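PDB 5JUF: transcriptional regulator from Streptococcus thermophilus LMD-9, which acts as the ComR quorum sensor of the RNPP family, a helix-turn-helix and tetratricopeptide protein that probably activates competence genes in response to the ComS peptide signal. Local coordinates for residues I204-D209 with V230-A235; N221-F226 with A254-L259. All coordinates share one frame; numbering follows the deposited sequence.

Contact 1. Residues I204-D209 with V230-A235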
ATOM      1  N   ILE A 204      -9.811  -3.361  -1.502  1.00 23.97           N
ATOM      2  CA  ILE A 204      -9.728  -2.009  -2.052  1.00 26.38           C
ATOM      3  C   ILE A 204      -8.276  -1.636  -2.309  1.00 28.53           C
ATOM      4  O   ILE A 204      -7.926  -1.112  -3.373  1.00 27.63           O
ATOM      5  CB  ILE A 204     -10.413  -1.002  -1.107  1.00 26.36           C
ATOM      6  CG1 ILE A 204     -11.931  -1.149  -1.206  1.00 32.84           C
ATOM      7  CG2 ILE A 204      -9.989   0.429  -1.447  1.00 28.78           C
ATOM      8  CD1 ILE A 204     -12.689  -0.386  -0.150  1.00 33.74           C
ATOM      9  N   VAL A 205      -7.403  -1.914  -1.339  1.00 26.07           N
ATOM     10  CA  VAL A 205      -5.986  -1.607  -1.516  1.00 23.73           C
ATOM     11  C   VAL A 205      -5.406  -2.434  -2.651  1.00 21.78           C
ATOM     12  O   VAL A 205      -4.665  -1.921  -3.496  1.00 24.83           O
ATOM     13  CB  VAL A 205      -5.215  -1.839  -0.203  1.00 26.06           C
ATOM     14  CG1 VAL A 205      -3.722  -1.769  -0.463  1.00 31.31           C
ATOM     15  CG2 VAL A 205      -5.629  -0.797   0.841  1.00 24.58           C
ATOM     16  N   LEU A 206      -5.744  -3.725  -2.693  1.00 22.08           N
ATOM     17  CA  LEU A 206      -5.349  -4.568  -3.816  1.00 25.34           C
ATOM     18  C   LEU A 206      -5.839  -3.987  -5.145  1.00 23.87           C
ATOM     19  O   LEU A 206      -5.083  -3.922  -6.122  1.00 24.47           O
ATOM     20  CB  LEU A 206      -5.891  -5.985  -3.602  1.00 22.64           C
ATOM     21  CG  LEU A 206      -5.634  -7.017  -4.708  1.00 30.59           C
ATOM     22  CD1 LEU A 206      -4.121  -7.187  -4.930  1.00 28.01           C
ATOM     23  CD2 LEU A 206      -6.299  -8.352  -4.393  1.00 28.98           C
ATOM     24  N   PHE A 207      -7.107  -3.552  -5.197  1.00 25.51           N
ATOM     25  CA  PHE A 207      -7.648  -3.000  -6.441  1.00 30.01           C
ATOM     26  C   PHE A 207      -6.843  -1.794  -6.901  1.00 29.87           C
ATOM     27  O   PHE A 207      -6.499  -1.665  -8.086  1.00 27.01           O
ATOM     28  CB  PHE A 207      -9.118  -2.604  -6.274  1.00 30.26           C
ATOM     29  CG  PHE A 207      -9.722  -2.017  -7.528  1.00 28.51           C
ATOM     30  CD1 PHE A 207     -10.262  -2.850  -8.499  1.00 26.92           C
ATOM     31  CD2 PHE A 207      -9.724  -0.645  -7.741  1.00 25.41           C
ATOM     32  CE1 PHE A 207     -10.812  -2.328  -9.664  1.00 31.23           C
ATOM     33  CE2 PHE A 207     -10.261  -0.108  -8.919  1.00 31.59           C
ATOM     34  CZ  PHE A 207     -10.794  -0.957  -9.880  1.00 32.93           C
ATOM     35  N   ASN A 208      -6.547  -0.888  -5.979  1.00 25.16           N
ATOM     36  CA  ASN A 208      -5.791   0.298  -6.351  1.00 27.76           C
ATOM     37  C   ASN A 208      -4.384  -0.062  -6.827  1.00 29.09           C
ATOM     38  O   ASN A 208      -3.855   0.576  -7.744  1.00 28.57           O
ATOM     39  CB  ASN A 208      -5.772   1.275  -5.172  1.00 25.85           C
ATOM     40  CG  ASN A 208      -7.143   1.918  -4.944  1.00 34.76           C
ATOM     41  OD1 ASN A 208      -7.939   2.025  -5.876  1.00 39.20           O
ATOM     42  ND2 ASN A 208      -7.420   2.336  -3.718  1.00 37.67           N
ATOM     43  N   ASP A 209      -3.774  -1.088  -6.238  1.00 26.02           N
ATOM     44  CA  ASP A 209      -2.485  -1.549  -6.746  1.00 24.40           C
ATOM     45  C   ASP A 209      -2.613  -2.107  -8.161  1.00 26.49           C
ATOM     46  O   ASP A 209      -1.731  -1.889  -8.999  1.00 28.46           O
ATOM     47  CB  ASP A 209      -1.893  -2.602  -5.811  1.00 22.28           C
ATOM     48  CG  ASP A 209      -1.183  -1.994  -4.610  1.00 27.22           C
ATOM     49  OD1 ASP A 209      -1.106  -0.757  -4.519  1.00 28.91           O
ATOM     50  OD2 ASP A 209      -0.685  -2.762  -3.760  1.00 25.69           O
ATOM     51  N   VAL A 230      -6.503  -7.066 -15.658  1.00 32.35           N
ATOM     52  CA  VAL A 230      -7.909  -6.713 -15.856  1.00 36.13           C
ATOM     53  C   VAL A 230      -8.826  -7.725 -15.170  1.00 33.43           C
ATOM     54  O   VAL A 230      -9.760  -7.353 -14.448  1.00 31.89           O
ATOM     55  CB  VAL A 230      -8.225  -6.601 -17.357  1.00 34.02           C
ATOM     56  CG1 VAL A 230      -9.741  -6.520 -17.582  1.00 33.82           C
ATOM     57  CG2 VAL A 230      -7.513  -5.390 -17.958  1.00 32.71           C
ATOM     58  N   ASP A 231      -8.584  -9.021 -15.404  1.00 29.79           N
ATOM     59  CA  ASP A 231      -9.431 -10.060 -14.820  1.00 36.15           C
ATOM     60  C   ASP A 231      -9.379 -10.043 -13.297  1.00 36.76           C
ATOM     61  O   ASP A 231     -10.409 -10.226 -12.634  1.00 30.76           O
ATOM     62  CB  ASP A 231      -9.024 -11.438 -15.344  1.00 35.18           C
ATOM     63  CG  ASP A 231      -9.428 -11.653 -16.784  1.00 52.71           C
ATOM     64  OD1 ASP A 231     -10.357 -10.957 -17.260  1.00 50.61           O
ATOM     65  OD2 ASP A 231      -8.820 -12.530 -17.437  1.00 60.96           O
ATOM     66  N   LYS A 232      -8.197  -9.838 -12.717  1.00 34.07           N
ATOM     67  CA  LYS A 232      -8.153  -9.804 -11.255  1.00 35.35           C
ATOM     68  C   LYS A 232      -8.860  -8.573 -10.703  1.00 28.72           C
ATOM     69  O   LYS A 232      -9.490  -8.645  -9.642  1.00 32.33           O
ATOM     70  CB  LYS A 232      -6.715  -9.863 -10.736  1.00 37.32           C
ATOM     71  CG  LYS A 232      -6.666 -10.322  -9.277  1.00 37.76           C
ATOM     72  CD  LYS A 232      -5.265 -10.463  -8.742  1.00 44.36           C
ATOM     73  CE  LYS A 232      -5.259 -11.140  -7.367  1.00 38.95           C
ATOM     74  NZ  LYS A 232      -5.480 -12.629  -7.402  1.00 33.36           N
ATOM     75  N   ALA A 233      -8.774  -7.437 -11.397  1.00 28.78           N
ATOM     76  CA  ALA A 233      -9.499  -6.254 -10.947  1.00 28.95           C
ATOM     77  C   ALA A 233     -11.005  -6.502 -10.976  1.00 31.05           C
ATOM     78  O   ALA A 233     -11.728  -6.110 -10.051  1.00 28.12           O
ATOM     79  CB  ALA A 233      -9.127  -5.045 -11.817  1.00 27.33           C
ATOM     80  N   LEU A 234     -11.493  -7.168 -12.027  1.00 29.13           N
ATOM     81  CA  LEU A 234     -12.920  -7.473 -12.107  1.00 34.23           C
ATOM     82  C   LEU A 234     -13.342  -8.430 -10.998  1.00 32.69           C
ATOM     83  O   LEU A 234     -14.443  -8.318 -10.452  1.00 33.06           O
ATOM     84  CB  LEU A 234     -13.256  -8.063 -13.479  1.00 34.31           C
ATOM     85  CG  LEU A 234     -13.181  -7.115 -14.685  1.00 34.98           C
ATOM     86  CD1 LEU A 234     -13.315  -7.908 -15.961  1.00 42.10           C
ATOM     87  CD2 LEU A 234     -14.260  -6.046 -14.605  1.00 30.04           C
ATOM     88  N   ALA A 235     -12.476  -9.380 -10.650  1.00 32.37           N
ATOM     89  CA  ALA A 235     -12.796 -10.310  -9.573  1.00 33.11           C
ATOM     90  C   ALA A 235     -12.865  -9.598  -8.224  1.00 29.58           C
ATOM     91  O   ALA A 235     -13.748  -9.890  -7.409  1.00 37.33           O
ATOM     92  CB  ALA A 235     -11.760 -11.436  -9.530  1.00 32.67           C
TER
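F207 and A233 meet where two consecutive helices of the tetratricopeptide domain, 200-219 and 226-240, pack as a helical hairpin. This is the tight part: the CA atoms of F207 and A233 come within 5.9 Å. With CG anti to the backbone N (chi1 180°), the phenyl ring reaches across to the second helix, and its CE1 lies 3.9 Å from A233 CB, an approach oblique to the ring. The small methyl lets the aromatic group come in close to the backbone. Y245 meets the F207 ring from beyond the two segments, at a shallow angle between planes, while V249, V236 and I237 extend the apolar surroundings.

The other half is looser. Within the two segments, buried L206 meets the aliphatic part of the partly exposed K232, CD2 lying 4.2 Å from CE; I196 and V236 also touch the leucine. The lysine's charged end is occupied away from this interface, where NZ hydrogen-bonds to the carbonyl oxygens of Q194 and L192. No hydrogen bond joins the two segments. A233 O lies beside the phenyl edge, in the ring plane, 3.9 Å from F207 CE1, though its C=O bond is not aimed at the ring.

Contact 2. Residues N221-F226 with A254-L259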
ATOM      1  N   ASN A 221       4.354   0.710 -22.293  1.00 44.18           N
ATOM      2  CA  ASN A 221       3.968  -0.076 -23.467  1.00 41.00           C
ATOM      3  C   ASN A 221       4.362  -1.545 -23.316  1.00 44.72           C
ATOM      4  O   ASN A 221       4.922  -2.161 -24.223  1.00 49.69           O
ATOM      5  CB  ASN A 221       4.566   0.514 -24.746  1.00 46.77           C
ATOM      6  CG  ASN A 221       3.894  -0.020 -25.993  1.00 58.67           C
ATOM      7  OD1 ASN A 221       2.682   0.120 -26.159  1.00 63.34           O
ATOM      8  ND2 ASN A 221       4.674  -0.637 -26.879  1.00 65.36           N
ATOM      9  N   SER A 222       4.059  -2.107 -22.147  1.00 42.06           N
ATOM     10  CA  SER A 222       4.415  -3.481 -21.794  1.00 45.96           C
ATOM     11  C   SER A 222       3.133  -4.198 -21.377  1.00 49.61           C
ATOM     12  O   SER A 222       2.686  -4.057 -20.235  1.00 45.89           O
ATOM     13  CB  SER A 222       5.456  -3.494 -20.671  1.00 51.85           C
ATOM     14  OG  SER A 222       5.708  -4.810 -20.206  1.00 52.65           O
ATOM     15  N   PHE A 223       2.547  -4.978 -22.288  1.00 41.26           N
ATOM     16  CA  PHE A 223       1.212  -5.522 -22.080  1.00 45.19           C
ATOM     17  C   PHE A 223       1.190  -7.009 -21.747  1.00 47.10           C
ATOM     18  O   PHE A 223       0.112  -7.616 -21.756  1.00 43.73           O
ATOM     19  CB  PHE A 223       0.344  -5.241 -23.304  1.00 45.70           C
ATOM     20  CG  PHE A 223      -0.058  -3.809 -23.423  1.00 43.97           C
ATOM     21  CD1 PHE A 223      -1.147  -3.323 -22.712  1.00 43.90           C
ATOM     22  CD2 PHE A 223       0.664  -2.936 -24.221  1.00 44.49           C
ATOM     23  CE1 PHE A 223      -1.518  -1.986 -22.808  1.00 43.80           C
ATOM     24  CE2 PHE A 223       0.298  -1.604 -24.330  1.00 42.78           C
ATOM     25  CZ  PHE A 223      -0.796  -1.127 -23.625  1.00 39.36           C
ATOM     26  N   SER A 224       2.334  -7.609 -21.436  1.00 43.47           N
ATOM     27  CA  SER A 224       2.320  -8.964 -20.907  1.00 46.23           C
ATOM     28  C   SER A 224       1.511  -9.000 -19.617  1.00 38.10           C
ATOM     29  O   SER A 224       1.609  -8.099 -18.778  1.00 38.97           O
ATOM     30  CB  SER A 224       3.746  -9.456 -20.656  1.00 56.42           C
ATOM     31  OG  SER A 224       4.411  -8.615 -19.725  1.00 64.23           O
ATOM     32  N   ASP A 225       0.672 -10.032 -19.483  1.00 45.83           N
ATOM     33  CA  ASP A 225      -0.182 -10.245 -18.313  1.00 45.54           C
ATOM     34  C   ASP A 225      -1.199  -9.125 -18.101  1.00 42.01           C
ATOM     35  O   ASP A 225      -1.786  -9.031 -17.020  1.00 38.58           O
ATOM     36  CB  ASP A 225       0.643 -10.413 -17.028  1.00 38.87           C
ATOM     37  CG  ASP A 225       1.661 -11.520 -17.130  1.00 53.60           C
ATOM     38  OD1 ASP A 225       1.298 -12.625 -17.585  1.00 55.80           O
ATOM     39  OD2 ASP A 225       2.827 -11.275 -16.758  1.00 61.18           O
ATOM     40  N   PHE A 226      -1.418  -8.257 -19.095  1.00 40.49           N
ATOM     41  CA  PHE A 226      -2.339  -7.135 -18.896  1.00 41.56           C
ATOM     42  C   PHE A 226      -3.768  -7.626 -18.706  1.00 40.91           C
ATOM     43  O   PHE A 226      -4.506  -7.098 -17.867  1.00 35.93           O
ATOM     44  CB  PHE A 226      -2.271  -6.155 -20.071  1.00 40.53           C
ATOM     45  CG  PHE A 226      -2.975  -4.843 -19.817  1.00 37.02           C
ATOM     46  CD1 PHE A 226      -4.328  -4.685 -20.111  1.00 31.92           C
ATOM     47  CD2 PHE A 226      -2.280  -3.762 -19.284  1.00 31.25           C
ATOM     48  CE1 PHE A 226      -4.968  -3.480 -19.869  1.00 34.99           C
ATOM     49  CE2 PHE A 226      -2.915  -2.550 -19.044  1.00 31.84           C
ATOM     50  CZ  PHE A 226      -4.265  -2.410 -19.337  1.00 35.98           C
ATOM     51  N   ALA A 254     -10.290  -1.281 -23.038  1.00 33.07           N
ATOM     52  CA  ALA A 254     -10.266  -0.491 -24.265  1.00 35.92           C
ATOM     53  C   ALA A 254      -8.844  -0.080 -24.624  1.00 35.94           C
ATOM     54  O   ALA A 254      -8.427  -0.209 -25.777  1.00 37.25           O
ATOM     55  CB  ALA A 254     -11.161   0.742 -24.116  1.00 31.36           C
ATOM     56  N   LYS A 255      -8.086   0.433 -23.646  1.00 34.76           N
ATOM     57  CA  LYS A 255      -6.686   0.777 -23.896  1.00 37.43           C
ATOM     58  C   LYS A 255      -5.916  -0.421 -24.439  1.00 39.42           C
ATOM     59  O   LYS A 255      -5.138  -0.291 -25.393  1.00 37.83           O
ATOM     60  CB  LYS A 255      -6.016   1.285 -22.616  1.00 38.67           C
ATOM     61  CG  LYS A 255      -6.611   2.544 -21.987  1.00 39.13           C
ATOM     62  CD  LYS A 255      -6.357   3.780 -22.835  1.00 43.80           C
ATOM     63  CE  LYS A 255      -6.634   5.062 -22.045  1.00 45.39           C
ATOM     64  NZ  LYS A 255      -6.552   6.270 -22.923  1.00 45.38           N
ATOM     65  N   TYR A 256      -6.121  -1.599 -23.839  1.00 34.22           N
ATOM     66  CA  TYR A 256      -5.450  -2.807 -24.311  1.00 39.81           C
ATOM     67  C   TYR A 256      -5.791  -3.092 -25.766  1.00 43.87           C
ATOM     68  O   TYR A 256      -4.901  -3.343 -26.584  1.00 40.92           O
ATOM     69  CB  TYR A 256      -5.827  -3.995 -23.420  1.00 41.15           C
ATOM     70  CG  TYR A 256      -5.366  -5.338 -23.944  1.00 44.67           C
ATOM     71  CD1 TYR A 256      -4.090  -5.826 -23.657  1.00 37.80           C
ATOM     72  CD2 TYR A 256      -6.211  -6.128 -24.720  1.00 47.29           C
ATOM     73  CE1 TYR A 256      -3.677  -7.061 -24.140  1.00 43.03           C
ATOM     74  CE2 TYR A 256      -5.808  -7.355 -25.204  1.00 50.23           C
ATOM     75  CZ  TYR A 256      -4.543  -7.817 -24.913  1.00 50.76           C
ATOM     76  OH  TYR A 256      -4.153  -9.042 -25.399  1.00 55.54           O
ATOM     77  N   GLU A 257      -7.083  -3.044 -26.111  1.00 44.74           N
ATOM     78  CA  GLU A 257      -7.480  -3.281 -27.496  1.00 48.30           C
ATOM     79  C   GLU A 257      -6.893  -2.229 -28.426  1.00 46.27           C
ATOM     80  O   GLU A 257      -6.459  -2.547 -29.537  1.00 44.84           O
ATOM     81  CB  GLU A 257      -9.009  -3.305 -27.616  1.00 43.61           C
ATOM     82  CG  GLU A 257      -9.670  -4.485 -26.919  1.00 48.60           C
ATOM     83  CD  GLU A 257      -9.375  -5.819 -27.600  1.00 56.74           C
ATOM     84  OE1 GLU A 257      -8.847  -5.816 -28.733  1.00 51.71           O
ATOM     85  OE2 GLU A 257      -9.667  -6.872 -26.993  1.00 61.91           O
ATOM     86  N   LEU A 258      -6.869  -0.969 -27.983  1.00 46.46           N
ATOM     87  CA  LEU A 258      -6.444   0.134 -28.839  1.00 46.51           C
ATOM     88  C   LEU A 258      -4.928   0.180 -29.003  1.00 50.86           C
ATOM     89  O   LEU A 258      -4.425   0.366 -30.115  1.00 49.98           O
ATOM     90  CB  LEU A 258      -6.955   1.456 -28.259  1.00 45.99           C
ATOM     91  CG  LEU A 258      -6.588   2.739 -29.008  1.00 48.18           C
ATOM     92  CD1 LEU A 258      -7.238   2.765 -30.376  1.00 48.55           C
ATOM     93  CD2 LEU A 258      -6.980   3.971 -28.209  1.00 46.22           C
ATOM     94  N   LEU A 259      -4.187   0.014 -27.911  1.00 49.26           N
ATOM     95  CA  LEU A 259      -2.751   0.251 -27.918  1.00 46.55           C
ATOM     96  C   LEU A 259      -1.951  -1.011 -28.202  1.00 52.22           C
ATOM     97  O   LEU A 259      -0.919  -0.943 -28.876  1.00 56.84           O
ATOM     98  CB  LEU A 259      -2.316   0.854 -26.579  1.00 41.94           C
ATOM     99  CG  LEU A 259      -2.981   2.185 -26.231  1.00 37.85           C
ATOM    100  CD1 LEU A 259      -2.675   2.559 -24.793  1.00 40.92           C
ATOM    101  CD2 LEU A 259      -2.496   3.265 -27.176  1.00 44.04           C
TER
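Three aromatic rings, F223, F226 and Y256, meet where the loop between helices 200-219 and 226-240 reaches the later helix 246-260. One face of F226 carries F223, whose CE1 sits 4.0 Å above the F226 ring plane and toward its rim. The Y256 ring receives F223 at its edge, near the plane, with F223 CD1 4.0 Å from Y256 CD1. In the plane of the F223 ring, at its edge, lies N221 OD1 from the same loop. F226 and Y256 are nearly parallel, their planes 12° apart, but they have slid past each other so far that the rings barely overlap and the centroids stand 5.8 Å apart. Contact is made at the rims: F226 CD1 is 3.7 Å from Y256 CD1, and F226 CE1 is equally near Y256 CB.

The loop's shape sets up this cluster. N221 ends the preceding helix in a Schellman motif, and F223 to F226 form a type II beta turn closed by F226 N to F223 O at 3.1 Å. The two phenylalanines thus sit at the ends of one turn, both with CB directed toward helix 246-260. Their different first torsions, F223 CG beside the backbone N (chi1 -73°) and F226 CG anti to it (chi1 -168°), go with F223 CE1 lying over the face of F226 while both rings reach Y256.

At the more exposed margin, F223 CZ rests 3.9 Å from L259 CB. H260 meets the rings of both F223 and Y256, and I218 of helix 200-219 touches F223, F226 and L259. Across the two segments there is neither a hydrogen bond nor a salt bridge, so the loop is held against helix 246-260 by apolar and aromatic packing, which probably depends on the fit of the rings and not on directed polar bonds.

From the N terminus, the chain passes the helix-turn-helix region, enters the tetratricopeptide helices and reaches 204-209 on helix 200-219. The loop 221-226 follows, then 230-235 on helix 226-240, where contact 1 closes a short loop of 20 intervening residues. Continuing into helix 246-260, the chain reaches 254-259, and contact 2 closes a second loop, 27 residues long, back to 221-226. The segments alternate, so the two closures cross. Contact 1 joins neighbouring helices, its centre about 13 Å from the centre of the chain; contact 2, centred farther out at about 24 Å, ties the turn between those helices to the next one. Together they link three successive helices.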